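Local coordinates for alpha,alpha-trehalose-phosphate synthase (UDP-forming) (Burkholderia xenovorans, PDB 5HXA), which belongs to glycosyltransferase family 20 and has the two Rossmann-like domains of the GT-B fold, at residues A184-D189 against H221-F226. Residues are numbered along the deposited sequence; the frame is centred on the assembly and turned at random.
Sequences AMCSYD and HAYNRF
The turn that leaves helix 178-185, a type I beta turn from Met185 to Tyr188, packs against the type I' hairpin turn Ala222-Arg225, with Cys186 CA 6.9 Å from Ala222 CA. The hairpin is closed by paired backbone hydrogen bonds between Ala222 and Arg225. Cys186 carries the apolar half of the contact: its thiol lies at the edge of the Tyr223 ring, with SG 3.6 Å from CD2, a sulfur-aromatic contact. Ala222 CB adds a second apolar neighbour to the sulfur, and Phe202 and Ile206 of helix 196-208 also touch Cys186. Arg225 carries the polar half. Its chain bends at CG-CD (chi3 56°), which lays the guanidinium along the backbone from Cys186 to Asp189. Arg225 NE makes a weak hydrogen bond to Cys186 O (3.2 Å, 122° at the hydrogen), and Ser187 O lies over one guanidinium face. At the guanidinium edge, Arg225 NH2 forms a long salt bridge to Asp189 OD1 (3.4 Å), with the carboxylate and guanidinium planes 52° apart. The stronger partner of Asp189 is Arg150, bound through OD2, which also accepts from Ile158 N. One water accepts from Arg225 NE and sits close to Tyr188 O and Phe226 O; a second donates to Asp189 OD1 (2.7 Å) and Phe226 O. The contact thus joins the end of helix 178-185 to the beta-hairpin just where strands 190-193 and 225-231 become neighbours in the larger mixed sheet. With Arg150 and Arg225 close together, the Asp189 carboxylate probably offsets their like charges, while the weak direct bonds leave water to complete much of the polar link.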
# COMPACT_ATOMS: atom_id res chain seq x y z
N ALA A 184 3.95 2.86 22.41
CA ALA A 184 3.39 1.93 23.38
C ALA A 184 3.95 0.52 23.19
O ALA A 184 4.19 -0.19 24.16
CB ALA A 184 1.87 1.91 23.30
N MET A 185 4.16 0.11 21.94
CA MET A 185 4.70 -1.23 21.70
C MET A 185 6.08 -1.42 22.35
O MET A 185 6.45 -2.55 22.69
CB MET A 185 4.80 -1.52 20.20
CG MET A 185 3.43 -1.78 19.53
SD MET A 185 3.59 -1.86 17.74
CE MET A 185 4.25 -3.52 17.50
N CYS A 186 6.86 -0.35 22.50
CA CYS A 186 8.18 -0.50 23.09
C CYS A 186 8.16 -0.62 24.62
O CYS A 186 9.23 -0.71 25.24
CB CYS A 186 9.07 0.67 22.65
SG CYS A 186 9.43 0.61 20.85
N SER A 187 6.97 -0.64 25.23
CA SER A 187 6.86 -1.07 26.63
C SER A 187 7.01 -2.57 26.78
O SER A 187 7.24 -3.04 27.90
CB SER A 187 5.52 -0.63 27.22
OG SER A 187 5.51 0.78 27.41
N TYR A 188 6.85 -3.34 25.70
CA TYR A 188 7.17 -4.76 25.71
C TYR A 188 8.68 -4.97 25.82
O TYR A 188 9.47 -4.23 25.22
CB TYR A 188 6.65 -5.43 24.43
CG TYR A 188 5.13 -5.59 24.38
CD1 TYR A 188 4.49 -6.59 25.12
CD2 TYR A 188 4.35 -4.78 23.56
CE1 TYR A 188 3.10 -6.75 25.08
CE2 TYR A 188 2.95 -4.93 23.50
CZ TYR A 188 2.35 -5.91 24.27
OH TYR A 188 0.98 -6.06 24.23
N ASP A 189 9.07 -6.01 26.56
CA ASP A 189 10.48 -6.41 26.63
C ASP A 189 10.92 -7.20 25.40
O ASP A 189 12.09 -7.14 25.02
CB ASP A 189 10.74 -7.27 27.87
CG ASP A 189 10.53 -6.50 29.15
OD1 ASP A 189 11.27 -5.52 29.39
OD2 ASP A 189 9.62 -6.88 29.92
N HIS A 221 16.98 0.19 21.25
CA HIS A 221 16.87 1.23 22.28
C HIS A 221 15.93 2.30 21.75
O HIS A 221 16.30 3.04 20.83
CB HIS A 221 18.25 1.82 22.59
CG HIS A 221 18.24 2.78 23.73
ND1 HIS A 221 19.36 3.49 24.11
CD2 HIS A 221 17.26 3.14 24.60
CE1 HIS A 221 19.07 4.25 25.16
NE2 HIS A 221 17.80 4.05 25.47
N ALA A 222 14.73 2.38 22.31
CA ALA A 222 13.76 3.35 21.81
C ALA A 222 12.86 3.79 22.95
O ALA A 222 12.50 2.99 23.81
CB ALA A 222 12.94 2.76 20.66
N TYR A 223 12.50 5.08 22.94
CA TYR A 223 11.57 5.64 23.94
C TYR A 223 12.04 5.34 25.36
O TYR A 223 11.25 4.95 26.23
CB TYR A 223 10.15 5.13 23.71
CG TYR A 223 9.67 5.21 22.27
CD1 TYR A 223 9.15 6.39 21.75
CD2 TYR A 223 9.75 4.10 21.44
CE1 TYR A 223 8.72 6.46 20.42
CE2 TYR A 223 9.32 4.16 20.11
CZ TYR A 223 8.80 5.35 19.62
OH TYR A 223 8.37 5.42 18.31
N ASN A 224 13.36 5.48 25.59
CA ASN A 224 13.97 5.33 26.90
C ASN A 224 13.88 3.90 27.44
O ASN A 224 13.93 3.69 28.66
CB ASN A 224 13.35 6.31 27.91
CG ASN A 224 14.22 6.54 29.14
OD1 ASN A 224 15.42 6.25 29.14
ND2 ASN A 224 13.60 7.08 30.19
N ARG A 225 13.77 2.91 26.56
CA ARG A 225 13.71 1.51 26.96
C ARG A 225 14.52 0.67 25.99
O ARG A 225 14.66 1.00 24.81
CB ARG A 225 12.25 0.97 26.99
CG ARG A 225 11.31 1.64 27.99
CD ARG A 225 9.92 0.94 28.02
NE ARG A 225 10.06 -0.49 28.30
CZ ARG A 225 9.96 -1.05 29.51
NH1 ARG A 225 9.70 -0.31 30.58
NH2 ARG A 225 10.12 -2.36 29.65
N PHE A 226 15.06 -0.44 26.50
CA PHE A 226 15.63 -1.48 25.65
C PHE A 226 14.63 -2.62 25.51
O PHE A 226 13.87 -2.91 26.43
CB PHE A 226 16.95 -2.01 26.22
CG PHE A 226 18.17 -1.21 25.80
CD1 PHE A 226 18.48 -0.02 26.43
CD2 PHE A 226 19.00 -1.66 24.77
CE1 PHE A 226 19.60 0.74 26.05
CE2 PHE A 226 20.12 -0.91 24.38
CZ PHE A 226 20.43 0.28 25.02
O HOH W 1 11.05 -2.73 26.88
O HOH W 2 13.72 -4.94 28.35
O HOH W 3 11.50 -4.22 31.67